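Local structure of beta-xylosidase (Uncultured organism, 4MLG) at residues M56-E60 with F280-Y285; V88-N92 with D144-Y148; Y12-P16 with L300-K304; M135-W140 with E223-Y229. The protein probably hydrolyses xylo-oligosaccharides as a family 43 glycoside hydrolase, releasing D-xylose units from their non-reducing ends. One frame throughout, in Å; residues are numbered along the deposited sequence.

Contact 1: M56-E60 with F280-Y285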
loop_
_atom_site.group_PDB
_atom_site.type_symbol
_atom_site.label_atom_id
_atom_site.label_comp_id
_atom_site.label_asym_id
_atom_site.label_seq_id
_atom_site.Cartn_x
_atom_site.Cartn_y
_atom_site.Cartn_z
ATOM N N MET A 56 -19.376 -30.699 -1.884
ATOM C CA MET A 56 -19.971 -31.856 -2.542
ATOM C C MET A 56 -19.502 -33.154 -1.896
ATOM O O MET A 56 -18.472 -33.186 -1.224
ATOM C CB MET A 56 -19.613 -31.871 -4.030
ATOM C CG MET A 56 -19.840 -30.554 -4.748
ATOM S SD MET A 56 -19.414 -30.637 -6.496
ATOM C CE MET A 56 -20.651 -31.789 -7.086
ATOM N N ASP A 57 -20.264 -34.222 -2.106
ATOM C CA ASP A 57 -19.862 -35.554 -1.672
ATOM C C ASP A 57 -19.500 -36.397 -2.889
ATOM O O ASP A 57 -18.684 -37.314 -2.805
ATOM C CB ASP A 57 -20.978 -36.225 -0.870
ATOM C CG ASP A 57 -21.040 -35.735 0.564
ATOM O OD1 ASP A 57 -19.966 -35.512 1.160
ATOM O OD2 ASP A 57 -22.160 -35.575 1.093
ATOM N N ASP A 58 -20.117 -36.073 -4.021
ATOM C CA ASP A 58 -19.838 -36.747 -5.282
ATOM C C ASP A 58 -19.826 -35.728 -6.418
ATOM O O ASP A 58 -20.831 -35.073 -6.684
ATOM C CB ASP A 58 -20.882 -37.830 -5.553
ATOM C CG ASP A 58 -20.604 -38.600 -6.827
ATOM O OD1 ASP A 58 -19.415 -38.789 -7.161
ATOM O OD2 ASP A 58 -21.575 -39.015 -7.494
ATOM N N VAL A 59 -18.669 -35.538 -7.025
ATOM C CA VAL A 59 -18.538 -34.518 -8.043
ATOM C C VAL A 59 -19.395 -34.802 -9.268
ATOM O O VAL A 59 -20.059 -33.918 -9.785
ATOM C CB VAL A 59 -17.071 -34.367 -8.477
ATOM C CG1 VAL A 59 -16.946 -33.344 -9.584
ATOM C CG2 VAL A 59 -16.216 -33.959 -7.303
ATOM N N GLU A 60 -19.360 -36.040 -9.737
ATOM C CA GLU A 60 -20.112 -36.421 -10.928
ATOM C C GLU A 60 -21.644 -36.471 -10.897
ATOM O O GLU A 60 -22.283 -35.995 -11.817
ATOM C CB GLU A 60 -19.540 -37.700 -11.506
ATOM C CG GLU A 60 -18.233 -37.458 -12.220
ATOM C CD GLU A 60 -17.289 -38.607 -12.065
ATOM O OE1 GLU A 60 -17.188 -39.124 -10.945
ATOM O OE2 GLU A 60 -16.656 -38.984 -13.061
ATOM N N PHE A 280 -10.182 -36.125 -6.439
ATOM C CA PHE A 280 -11.274 -36.518 -5.556
ATOM C C PHE A 280 -11.804 -37.899 -5.927
ATOM O O PHE A 280 -12.265 -38.119 -7.048
ATOM C CB PHE A 280 -12.398 -35.478 -5.592
ATOM C CG PHE A 280 -13.434 -35.665 -4.518
ATOM C CD1 PHE A 280 -13.194 -35.230 -3.223
ATOM C CD2 PHE A 280 -14.648 -36.268 -4.803
ATOM C CE1 PHE A 280 -14.146 -35.397 -2.232
ATOM C CE2 PHE A 280 -15.604 -36.438 -3.816
ATOM C CZ PHE A 280 -15.352 -36.001 -2.528
ATOM N N LYS A 281 -11.725 -38.824 -4.971
ATOM C CA LYS A 281 -12.169 -40.205 -5.158
ATOM C C LYS A 281 -11.498 -40.913 -6.336
ATOM O O LYS A 281 -12.163 -41.573 -7.133
ATOM C CB LYS A 281 -13.694 -40.282 -5.279
ATOM C CG LYS A 281 -14.432 -39.922 -4.000
ATOM C CD LYS A 281 -15.935 -40.076 -4.164
ATOM C CE LYS A 281 -16.661 -39.830 -2.851
ATOM N NZ LYS A 281 -18.140 -39.926 -3.004
ATOM N N GLY A 282 -10.180 -40.769 -6.437
ATOM C CA GLY A 282 -9.407 -41.486 -7.437
ATOM C C GLY A 282 -9.367 -40.832 -8.805
ATOM O O GLY A 282 -8.636 -41.280 -9.690
ATOM N N LYS A 283 -10.150 -39.774 -8.986
ATOM C CA LYS A 283 -10.203 -39.078 -10.268
ATOM C C LYS A 283 -9.846 -37.603 -10.129
ATOM O O LYS A 283 -10.140 -36.975 -9.111
ATOM C CB LYS A 283 -11.586 -39.220 -10.903
ATOM C CG LYS A 283 -12.015 -40.656 -11.127
ATOM C CD LYS A 283 -13.397 -40.728 -11.748
ATOM C CE LYS A 283 -13.830 -42.172 -11.941
ATOM N NZ LYS A 283 -15.189 -42.275 -12.540
ATOM N N TRP A 284 -9.210 -37.054 -11.159
ATOM C CA TRP A 284 -8.838 -35.646 -11.167
ATOM C C TRP A 284 -9.896 -34.810 -11.879
ATOM O O TRP A 284 -10.513 -35.265 -12.844
ATOM C CB TRP A 284 -7.473 -35.457 -11.831
ATOM C CG TRP A 284 -6.331 -35.991 -11.017
ATOM C CD1 TRP A 284 -5.906 -37.286 -10.950
ATOM C CD2 TRP A 284 -5.467 -35.239 -10.156
ATOM N NE1 TRP A 284 -4.832 -37.387 -10.098
ATOM C CE2 TRP A 284 -4.543 -36.145 -9.598
ATOM C CE3 TRP A 284 -5.386 -33.889 -9.801
ATOM C CZ2 TRP A 284 -3.548 -35.744 -8.706
ATOM C CZ3 TRP A 284 -4.398 -33.493 -8.915
ATOM C CH2 TRP A 284 -3.494 -34.416 -8.378
ATOM N N TYR A 285 -10.105 -33.589 -11.397
ATOM C CA TYR A 285 -11.113 -32.703 -11.968
ATOM C C TYR A 285 -10.556 -31.307 -12.232
ATOM O O TYR A 285 -9.720 -30.809 -11.478
ATOM C CB TYR A 285 -12.332 -32.614 -11.046
ATOM C CG TYR A 285 -13.029 -33.937 -10.829
ATOM C CD1 TYR A 285 -14.035 -34.362 -11.688
ATOM C CD2 TYR A 285 -12.679 -34.765 -9.770
ATOM C CE1 TYR A 285 -14.674 -35.573 -11.497
ATOM C CE2 TYR A 285 -13.311 -35.978 -9.572
ATOM C CZ TYR A 285 -14.309 -36.377 -10.438
ATOM O OH TYR A 285 -14.944 -37.583 -10.246
#

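Contact 2: V88-N92 with D144-Y148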
loop_
_atom_site.group_PDB
_atom_site.type_symbol
_atom_site.label_atom_id
_atom_site.label_comp_id
_atom_site.label_asym_id
_atom_site.label_seq_id
_atom_site.Cartn_x
_atom_site.Cartn_y
_atom_site.Cartn_z
ATOM N N VAL A 88 -7.915 -21.154 -0.012
ATOM C CA VAL A 88 -7.979 -21.585 1.383
ATOM C C VAL A 88 -6.948 -22.675 1.682
ATOM O O VAL A 88 -6.691 -23.540 0.846
ATOM C CB VAL A 88 -9.396 -22.097 1.734
ATOM C CG1 VAL A 88 -9.464 -22.578 3.178
ATOM C CG2 VAL A 88 -10.429 -21.010 1.489
ATOM N N ALA A 89 -6.353 -22.623 2.872
ATOM C CA ALA A 89 -5.409 -23.646 3.308
ATOM C C ALA A 89 -5.700 -24.096 4.735
ATOM O O ALA A 89 -6.134 -23.301 5.569
ATOM C CB ALA A 89 -3.989 -23.133 3.201
ATOM N N PHE A 90 -5.452 -25.370 5.013
ATOM C CA PHE A 90 -5.672 -25.920 6.347
ATOM C C PHE A 90 -4.353 -26.141 7.079
ATOM O O PHE A 90 -3.497 -26.899 6.621
ATOM C CB PHE A 90 -6.454 -27.233 6.264
ATOM C CG PHE A 90 -6.672 -27.892 7.594
ATOM C CD1 PHE A 90 -7.552 -27.348 8.515
ATOM C CD2 PHE A 90 -5.999 -29.056 7.925
ATOM C CE1 PHE A 90 -7.757 -27.952 9.744
ATOM C CE2 PHE A 90 -6.198 -29.666 9.153
ATOM C CZ PHE A 90 -7.079 -29.112 10.062
ATOM N N ARG A 91 -4.194 -25.472 8.217
ATOM C CA ARG A 91 -2.996 -25.619 9.034
ATOM C C ARG A 91 -3.295 -25.281 10.491
ATOM O O ARG A 91 -4.112 -24.401 10.776
ATOM C CB ARG A 91 -1.871 -24.727 8.503
ATOM C CG ARG A 91 -0.517 -24.967 9.157
ATOM C CD ARG A 91 0.562 -24.095 8.531
ATOM N NE ARG A 91 1.902 -24.460 8.982
ATOM C CZ ARG A 91 3.022 -23.926 8.503
ATOM N NH1 ARG A 91 2.966 -23.003 7.553
ATOM N NH2 ARG A 91 4.200 -24.315 8.972
ATOM N N ASN A 92 -2.637 -25.993 11.404
ATOM C CA ASN A 92 -2.787 -25.768 12.840
ATOM C C ASN A 92 -4.219 -25.968 13.327
ATOM O O ASN A 92 -4.648 -25.335 14.292
ATOM C CB ASN A 92 -2.289 -24.371 13.227
ATOM C CG ASN A 92 -0.893 -24.087 12.713
ATOM O OD1 ASN A 92 -0.001 -24.933 12.802
ATOM N ND2 ASN A 92 -0.695 -22.894 12.166
ATOM N N ASP A 144 7.272 -30.511 2.038
ATOM C CA ASP A 144 8.333 -30.177 2.987
ATOM C C ASP A 144 7.783 -29.724 4.339
ATOM O O ASP A 144 8.541 -29.490 5.279
ATOM C CB ASP A 144 9.290 -29.125 2.411
ATOM C CG ASP A 144 8.583 -27.849 1.990
ATOM O OD1 ASP A 144 7.387 -27.680 2.308
ATOM O OD2 ASP A 144 9.236 -27.003 1.343
ATOM N N GLY A 145 6.462 -29.600 4.427
ATOM C CA GLY A 145 5.814 -29.197 5.660
ATOM C C GLY A 145 5.445 -27.726 5.674
ATOM O O GLY A 145 4.664 -27.282 6.517
ATOM N N GLU A 146 6.005 -26.969 4.737
ATOM C CA GLU A 146 5.742 -25.536 4.655
ATOM C C GLU A 146 4.555 -25.233 3.743
ATOM O O GLU A 146 4.111 -26.090 2.979
ATOM C CB GLU A 146 6.984 -24.792 4.160
ATOM C CG GLU A 146 8.242 -25.048 4.979
ATOM C CD GLU A 146 8.190 -24.423 6.362
ATOM O OE1 GLU A 146 7.336 -23.541 6.596
ATOM O OE2 GLU A 146 9.012 -24.814 7.217
ATOM N N TYR A 147 4.047 -24.008 3.832
ATOM C CA TYR A 147 2.946 -23.564 2.982
ATOM C C TYR A 147 3.395 -22.389 2.119
ATOM O O TYR A 147 3.905 -21.393 2.631
ATOM C CB TYR A 147 1.735 -23.166 3.831
ATOM C CG TYR A 147 0.957 -24.334 4.400
ATOM C CD1 TYR A 147 -0.359 -24.566 4.022
ATOM C CD2 TYR A 147 1.539 -25.205 5.314
ATOM C CE1 TYR A 147 -1.076 -25.631 4.539
ATOM C CE2 TYR A 147 0.832 -26.274 5.834
ATOM C CZ TYR A 147 -0.475 -26.480 5.445
ATOM O OH TYR A 147 -1.180 -27.542 5.964
ATOM N N TYR A 148 3.203 -22.511 0.809
ATOM C CA TYR A 148 3.664 -21.491 -0.129
ATOM C C TYR A 148 2.503 -20.763 -0.806
ATOM O O TYR A 148 1.485 -21.373 -1.137
ATOM C CB TYR A 148 4.576 -22.120 -1.187
ATOM C CG TYR A 148 5.816 -22.781 -0.621
ATOM C CD1 TYR A 148 7.009 -22.081 -0.507
ATOM C CD2 TYR A 148 5.793 -24.105 -0.199
ATOM C CE1 TYR A 148 8.143 -22.680 0.011
ATOM C CE2 TYR A 148 6.922 -24.710 0.320
ATOM C CZ TYR A 148 8.094 -23.994 0.421
ATOM O OH TYR A 148 9.220 -24.596 0.937
#

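Contact 3: Y12-P16 with L300-K304. With SO4 (sulfate ion), chain N.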
loop_
_atom_site.group_PDB
_atom_site.type_symbol
_atom_site.label_atom_id
_atom_site.label_comp_id
_atom_site.label_asym_id
_atom_site.label_seq_id
_atom_site.Cartn_x
_atom_site.Cartn_y
_atom_site.Cartn_z
ATOM N N TYR A 12 -24.163 -16.780 -10.065
ATOM C CA TYR A 12 -22.938 -16.681 -10.851
ATOM C C TYR A 12 -21.690 -16.746 -9.972
ATOM O O TYR A 12 -21.311 -15.759 -9.340
ATOM C CB TYR A 12 -22.930 -15.400 -11.690
ATOM C CG TYR A 12 -23.962 -15.381 -12.798
ATOM C CD1 TYR A 12 -23.853 -16.235 -13.889
ATOM C CD2 TYR A 12 -25.038 -14.504 -12.759
ATOM C CE1 TYR A 12 -24.790 -16.221 -14.904
ATOM C CE2 TYR A 12 -25.979 -14.481 -13.772
ATOM C CZ TYR A 12 -25.851 -15.342 -14.841
ATOM O OH TYR A 12 -26.787 -15.322 -15.850
ATOM N N MET A 13 -21.056 -17.913 -9.938
ATOM C CA MET A 13 -19.837 -18.102 -9.159
ATOM C C MET A 13 -18.646 -18.376 -10.074
ATOM O O MET A 13 -18.723 -19.214 -10.974
ATOM C CB MET A 13 -20.014 -19.243 -8.157
ATOM C CG MET A 13 -21.167 -19.042 -7.189
ATOM S SD MET A 13 -20.901 -17.669 -6.051
ATOM C CE MET A 13 -22.499 -17.590 -5.246
ATOM N N ALA A 14 -17.545 -17.667 -9.840
ATOM C CA ALA A 14 -16.381 -17.751 -10.716
ATOM C C ALA A 14 -15.085 -17.976 -9.947
ATOM O O ALA A 14 -15.067 -17.926 -8.718
ATOM C CB ALA A 14 -16.270 -16.498 -11.560
ATOM N N ASP A 15 -14.006 -18.206 -10.692
ATOM C CA ASP A 15 -12.676 -18.440 -10.126
ATOM C C ASP A 15 -12.681 -19.517 -9.041
ATOM O O ASP A 15 -12.289 -19.254 -7.905
ATOM C CB ASP A 15 -12.100 -17.138 -9.561
ATOM C CG ASP A 15 -12.268 -15.966 -10.507
ATOM O OD1 ASP A 15 -12.099 -16.155 -11.730
ATOM O OD2 ASP A 15 -12.575 -14.855 -10.027
ATOM N N PRO A 16 -13.117 -20.740 -9.391
ATOM C CA PRO A 16 -13.293 -21.773 -8.367
ATOM C C PRO A 16 -11.966 -22.270 -7.809
ATOM O O PRO A 16 -10.986 -22.388 -8.544
ATOM C CB PRO A 16 -13.996 -22.896 -9.129
ATOM C CG PRO A 16 -13.521 -22.740 -10.524
ATOM C CD PRO A 16 -13.370 -21.261 -10.746
ATOM N N LEU A 300 -20.181 -12.046 -15.815
ATOM C CA LEU A 300 -21.132 -12.981 -15.223
ATOM C C LEU A 300 -20.748 -14.410 -15.590
ATOM O O LEU A 300 -21.035 -14.878 -16.691
ATOM C CB LEU A 300 -22.553 -12.680 -15.696
ATOM C CG LEU A 300 -23.121 -11.301 -15.358
ATOM C CD1 LEU A 300 -24.541 -11.170 -15.880
ATOM C CD2 LEU A 300 -23.074 -11.059 -13.860
ATOM N N ARG A 301 -20.099 -15.100 -14.658
ATOM C CA ARG A 301 -19.526 -16.409 -14.938
ATOM C C ARG A 301 -20.165 -17.512 -14.100
ATOM O O ARG A 301 -20.507 -17.304 -12.939
ATOM C CB ARG A 301 -18.016 -16.368 -14.700
ATOM C CG ARG A 301 -17.292 -15.347 -15.565
ATOM C CD ARG A 301 -15.944 -14.949 -14.982
ATOM N NE ARG A 301 -16.081 -14.115 -13.791
ATOM C CZ ARG A 301 -15.058 -13.586 -13.126
ATOM N NH1 ARG A 301 -13.815 -13.801 -13.534
ATOM N NH2 ARG A 301 -15.278 -12.842 -12.052
ATOM N N SER A 302 -20.324 -18.686 -14.703
ATOM C CA SER A 302 -20.899 -19.834 -14.012
ATOM C C SER A 302 -19.862 -20.944 -13.912
ATOM O O SER A 302 -19.291 -21.357 -14.920
ATOM C CB SER A 302 -22.135 -20.338 -14.756
ATOM O OG SER A 302 -23.069 -19.291 -14.959
ATOM N N LEU A 303 -19.618 -21.428 -12.698
ATOM C CA LEU A 303 -18.592 -22.446 -12.498
ATOM C C LEU A 303 -19.019 -23.824 -12.996
ATOM O O LEU A 303 -20.201 -24.167 -12.979
ATOM C CB LEU A 303 -18.117 -22.499 -11.039
ATOM C CG LEU A 303 -19.100 -22.462 -9.864
ATOM C CD1 LEU A 303 -20.010 -23.675 -9.834
ATOM C CD2 LEU A 303 -18.326 -22.362 -8.562
ATOM N N LYS A 304 -18.040 -24.604 -13.440
ATOM C CA LYS A 304 -18.304 -25.921 -13.999
ATOM C C LYS A 304 -17.117 -26.850 -13.765
ATOM O O LYS A 304 -16.004 -26.395 -13.507
ATOM C CB LYS A 304 -18.607 -25.803 -15.493
ATOM C CG LYS A 304 -17.511 -25.114 -16.292
ATOM C CD LYS A 304 -17.958 -24.825 -17.714
ATOM C CE LYS A 304 -18.371 -26.096 -18.435
ATOM N NZ LYS A 304 -18.813 -25.831 -19.832
HETATM S S SO4 N . -10.053 -12.366 -11.805
HETATM O O1 SO4 N . -11.428 -12.594 -11.373
HETATM O O2 SO4 N . -9.424 -13.641 -12.136
HETATM O O3 SO4 N . -10.050 -11.499 -12.980
HETATM O O4 SO4 N . -9.307 -11.733 -10.721
#

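Contact 4: M135-W140 with E223-Y229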
loop_
_atom_site.group_PDB
_atom_site.type_symbol
_atom_site.label_atom_id
_atom_site.label_comp_id
_atom_site.label_asym_id
_atom_site.label_seq_id
_atom_site.Cartn_x
_atom_site.Cartn_y
_atom_site.Cartn_z
ATOM N N MET A 135 -2.783 -9.791 -6.875
ATOM C CA MET A 135 -3.939 -10.622 -6.547
ATOM C C MET A 135 -3.809 -12.082 -6.986
ATOM O O MET A 135 -2.709 -12.565 -7.266
ATOM C CB MET A 135 -5.203 -10.005 -7.148
ATOM C CG MET A 135 -4.966 -9.304 -8.473
ATOM S SD MET A 135 -4.426 -10.411 -9.792
ATOM C CE MET A 135 -5.981 -10.734 -10.618
ATOM N N ASP A 136 -4.950 -12.767 -7.046
ATOM C CA ASP A 136 -5.022 -14.191 -7.387
ATOM C C ASP A 136 -4.040 -15.077 -6.616
ATOM O O ASP A 136 -3.174 -15.711 -7.217
ATOM C CB ASP A 136 -4.842 -14.398 -8.894
ATOM C CG ASP A 136 -6.085 -14.041 -9.686
ATOM O OD1 ASP A 136 -7.007 -13.434 -9.103
ATOM O OD2 ASP A 136 -6.137 -14.359 -10.894
ATOM N N PRO A 137 -4.177 -15.130 -5.281
ATOM C CA PRO A 137 -3.261 -15.960 -4.497
ATOM C C PRO A 137 -3.621 -17.437 -4.571
ATOM O O PRO A 137 -4.796 -17.788 -4.702
ATOM C CB PRO A 137 -3.476 -15.450 -3.072
ATOM C CG PRO A 137 -4.888 -15.003 -3.061
ATOM C CD PRO A 137 -5.140 -14.419 -4.422
ATOM N N CYS A 138 -2.603 -18.286 -4.496
ATOM C CA CYS A 138 -2.786 -19.730 -4.428
ATOM C C CYS A 138 -1.925 -20.276 -3.297
ATOM O O CYS A 138 -0.716 -20.054 -3.272
ATOM C CB CYS A 138 -2.386 -20.380 -5.753
ATOM S SG CYS A 138 -2.161 -22.173 -5.671
ATOM N N ILE A 139 -2.540 -20.984 -2.356
ATOM C CA ILE A 139 -1.802 -21.492 -1.206
ATOM C C ILE A 139 -1.534 -22.986 -1.327
ATOM O O ILE A 139 -2.462 -23.795 -1.343
ATOM C CB ILE A 139 -2.535 -21.210 0.112
ATOM C CG1 ILE A 139 -3.126 -19.800 0.099
ATOM C CG2 ILE A 139 -1.585 -21.385 1.285
ATOM C CD1 ILE A 139 -2.088 -18.705 -0.002
ATOM N N TRP A 140 -0.255 -23.342 -1.399
ATOM C CA TRP A 140 0.147 -24.721 -1.650
ATOM C C TRP A 140 0.838 -25.379 -0.455
ATOM O O TRP A 140 1.938 -24.980 -0.067
ATOM C CB TRP A 140 1.049 -24.784 -2.884
ATOM C CG TRP A 140 1.722 -26.104 -3.071
ATOM C CD1 TRP A 140 3.061 -26.355 -3.015
ATOM C CD2 TRP A 140 1.087 -27.359 -3.338
ATOM N NE1 TRP A 140 3.302 -27.690 -3.237
ATOM C CE2 TRP A 140 2.105 -28.328 -3.437
ATOM C CE3 TRP A 140 -0.243 -27.757 -3.506
ATOM C CZ2 TRP A 140 1.834 -29.671 -3.694
ATOM C CZ3 TRP A 140 -0.510 -29.090 -3.761
ATOM C CH2 TRP A 140 0.524 -30.032 -3.853
ATOM N N GLU A 223 -2.482 -14.594 -15.210
ATOM C CA GLU A 223 -3.121 -14.667 -13.898
ATOM C C GLU A 223 -3.521 -16.100 -13.553
ATOM O O GLU A 223 -3.146 -17.042 -14.251
ATOM C CB GLU A 223 -4.363 -13.772 -13.853
ATOM C CG GLU A 223 -5.482 -14.238 -14.771
ATOM C CD GLU A 223 -6.739 -13.404 -14.637
ATOM O OE1 GLU A 223 -6.672 -12.314 -14.032
ATOM O OE2 GLU A 223 -7.796 -13.844 -15.138
ATOM N N ALA A 224 -4.281 -16.245 -12.468
ATOM C CA ALA A 224 -4.831 -17.533 -12.035
ATOM C C ALA A 224 -3.778 -18.594 -11.717
ATOM O O ALA A 224 -3.811 -19.691 -12.271
ATOM C CB ALA A 224 -5.831 -18.066 -13.062
ATOM N N SER A 225 -2.854 -18.269 -10.817
ATOM C CA SER A 225 -1.830 -19.220 -10.397
ATOM C C SER A 225 -2.439 -20.415 -9.672
ATOM O O SER A 225 -3.342 -20.259 -8.852
ATOM C CB SER A 225 -0.801 -18.542 -9.489
ATOM O OG SER A 225 0.030 -17.656 -10.218
ATOM N N TRP A 226 -1.943 -21.609 -9.981
ATOM C CA TRP A 226 -2.347 -22.815 -9.264
ATOM C C TRP A 226 -1.230 -23.854 -9.274
ATOM O O TRP A 226 -0.488 -23.969 -10.248
ATOM C CB TRP A 226 -3.629 -23.407 -9.853
ATOM C CG TRP A 226 -4.174 -24.546 -9.045
ATOM C CD1 TRP A 226 -3.959 -25.877 -9.253
ATOM C CD2 TRP A 226 -5.017 -24.452 -7.890
ATOM N NE1 TRP A 226 -4.620 -26.618 -8.302
ATOM C CE2 TRP A 226 -5.277 -25.766 -7.453
ATOM C CE3 TRP A 226 -5.579 -23.383 -7.183
ATOM C CZ2 TRP A 226 -6.073 -26.041 -6.342
ATOM C CZ3 TRP A 226 -6.370 -23.658 -6.082
ATOM C CH2 TRP A 226 -6.609 -24.976 -5.673
ATOM N N MET A 227 -1.117 -24.607 -8.184
ATOM C CA MET A 227 -0.050 -25.590 -8.032
ATOM C C MET A 227 -0.588 -26.892 -7.456
ATOM O O MET A 227 -1.288 -26.886 -6.443
ATOM C CB MET A 227 1.040 -25.042 -7.109
ATOM C CG MET A 227 2.201 -25.995 -6.877
ATOM S SD MET A 227 3.331 -26.078 -8.280
ATOM C CE MET A 227 3.953 -24.398 -8.303
ATOM N N HIS A 228 -0.264 -28.008 -8.103
ATOM C CA HIS A 228 -0.607 -29.319 -7.561
ATOM C C HIS A 228 0.504 -30.340 -7.801
ATOM O O HIS A 228 1.500 -30.045 -8.462
ATOM C CB HIS A 228 -1.954 -29.819 -8.098
ATOM C CG HIS A 228 -1.899 -30.348 -9.498
ATOM N ND1 HIS A 228 -2.213 -29.579 -10.598
ATOM C CD2 HIS A 228 -1.590 -31.576 -9.975
ATOM C CE1 HIS A 228 -2.090 -30.308 -11.692
ATOM N NE2 HIS A 228 -1.711 -31.524 -11.342
ATOM N N TYR A 229 0.323 -31.540 -7.260
ATOM C CA TYR A 229 1.380 -32.544 -7.255
ATOM C C TYR A 229 0.852 -33.900 -7.712
ATOM O O TYR A 229 -0.083 -34.441 -7.120
ATOM C CB TYR A 229 1.969 -32.651 -5.848
ATOM C CG TYR A 229 3.282 -33.392 -5.758
ATOM C CD1 TYR A 229 4.471 -32.789 -6.151
ATOM C CD2 TYR A 229 3.339 -34.683 -5.253
ATOM C CE1 TYR A 229 5.675 -33.459 -6.059
ATOM C CE2 TYR A 229 4.538 -35.361 -5.158
ATOM C CZ TYR A 229 5.703 -34.745 -5.561
ATOM O OH TYR A 229 6.899 -35.417 -5.466
#

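Contact 1: M56-E60 with F280-Y285
Lys-281 reaches across to the backbone of Asp-57, its NZ giving a hydrogen bond of 2.7 Å to Asp-57 O. The lysine chain is extended beyond CG, which lets the ammonium meet that oxygen at a C=O...N angle of 149°, tilted 27° from the carbonyl plane. The same oxygen lies at the edge of the Phe-280 ring. The carboxylate of Asp-57 turns elsewhere, to a salt bridge with Lys-24, while Asp-58 OD2 accepts a hydrogen bond from the backbone N of Gln-61. Lys-281 and Gly-282 are the central pair of a type I' turn, the tight turn of a two-residue beta hairpin, here joining strands 276-280 and 283-290 of a propeller blade; positive phi at both suits the glycine especially. Past the turn, Tyr-285 OH may give a weak hydrogen bond to Glu-60 OE1, though its proton has another acceptor within reach; the carboxylate stands 85° to the ring. Glu-60 OE2 is hydrogen-bonded by Met-1 N and has a long salt bridge, 3.6 Å, to Lys-283 NZ. Val-59, branched and apolar, serves two rings: CG1 sits over a face of Tyr-285, 3.9 Å from its centroid, and CG2 touches Phe-280 CD2 at 3.7 Å.

Contact 2: V88-N92 with D144-Y148
Arg-91 sets CG opposite its backbone N (chi1 -171°) and runs extended to NE, while Tyr-147 has CG opposite its own carbonyl carbon (chi1 -76°); these torsions send the two side chains antiparallel alongside one another, the arginine chain along the ring. Arg-91 CD rides over one face of Tyr-147, 3.9 Å from the ring centroid in a CH-pi contact, and NH1 comes to 3.4 Å from Tyr-147 CD2, with guanidinium and ring planes only 18° apart. A tyrosine suits this place because it offers a flat face to the arginine and a polar end to the backbone: its OH donates a hydrogen bond to Phe-90 O, modelled too short for its length to be taken literally. Ala-89, small enough to fit beside the ring, puts CB at its edge, 4.0 Å from Tyr-147 CD1. A leucine in place of Tyr-147 would probably leave Phe-90 O without this donor and the aliphatic part of Arg-91 without a flat surface to lie on. Glu-146 OE1 stands 4.0 Å from Arg-91 NH2, a charge attraction short of a salt bridge, and has a long, weak ion pair with Arg-187 as well. The turn leading into Tyr-147 is fixed by Asp-144, whose OD1 accepts from Glu-146 N at 2.9 Å, an Asx turn. Gly-145 adopts a positive phi that its lack of a side chain permits. The whole is inter-blade packing of a beta-propeller: the end of strand 81-91 in one blade lies against the hairpin linking strands 138-141 and 147-151 of the next.

Contact 3: Y12-P16 with L300-K304
Tyr-12 and Leu-300 lead the apolar contacts: Leu-300 CB stands almost exactly over the ring centre of Tyr-12, 4.0 Å from the centroid, in a CH-pi contact. Met-13 CB meets Leu-303 CD2 at 3.6 Å, a methyl that also packs loosely on Pro-16. Among the backbones, Met-13 N approaches Arg-301 O, and Met-13 O approaches Leu-303 N, but at angles too poor for hydrogen bonds; strands 12-14 and 302-304 cross at 58° rather than pair as sheet neighbours. The charged group centres on Arg-301. Bent at chi3 (-72°), it lays its guanidinium against the small Ala-14, whose CB covers one face 3.3 Å from NE. Asp-15 OD1 lies 3.4 Å from Arg-301 NH1, a salt bridge of charges alone, the oxygen being well out of the guanidinium plane. At the edge, NH1 gives a weak hydrogen bond to O1 of a sulfate probably from the crystallisation liquor. Asp-32 salt-bridges Arg-301 NE, and Ser-30 bonds Asp-15 OD2. Asp-15, its side chain about 6 Å from the calcium ion and touching the calcium ligand His-274, probably borders the central pocket. In the beta-propeller, strand 12-14, paired with 24-32 in the first blade, packs on 302-308 of the last, beside 283-290.

Contact 4: M135-W140 with E223-Y229
Strand 138-140 runs nearly parallel to strand 223-229, the axes 14° apart and no closer than 6.8 Å, so side chains fill the interval; Cys-138 and Trp-140 face it from the strand, Asp-136 from the loop before. At one end Ala-224 N donates to the anti lone pair of Asp-136 OD2 at 3.1 Å. Glu-223 OE1 lies 3.8 Å from that oxygen; Asp-136, about 3 Å from a bound sulfate and touching the calcium ligands Asp-85 and His-274, probably belongs to the acidic active site of family 43 enzymes. Midway, the small Cys-138 turns SG opposite its backbone N (chi1 165°), 4.6 Å from the centroid of the six-membered ring of Trp-226, an oblique sulfur-aromatic contact. At the far end Trp-140 offers a face to Met-227, whose CG sits over the five-membered ring, 3.8 Å from the centroid, with SD farther above; Trp-140 CH2 touches Tyr-229 CB at 3.6 Å. A serine in place of Trp-140 would probably open a gap beside Met-227 and Tyr-229. NE1 of Trp-140 bonds Asp-142. Both strands are innermost in their blades, 138-141 flanked by 147-151 and 223-230 by 233-239, while strand 81-91 packs against Asp-136 and Cys-138.

Overall arrangement
All four contacts join neighbouring blades of the five-bladed propeller expected of family 43, and the chain has no helix. Contact 3 brings strand 12-14, near the start of the chain, to the last strand, 302-308, with contact 1 within that span, 18 Å away between centres; both pack the first blade against the last, where strand 5-6 joining the last sheet is consistent with ring closure. Contacts 2 and 4 alternate along the chain, have centres 13 Å apart and reach the neighbouring strands 147-151 and 138-141 of one sheet. Trp-284 of contact 1 packs on His-228 of contact 4. Contact 4 lies 5 Å from the chain centre and contact 3 12 Å, their centres 17 Å apart; contacts 1 and 2 lie farther out.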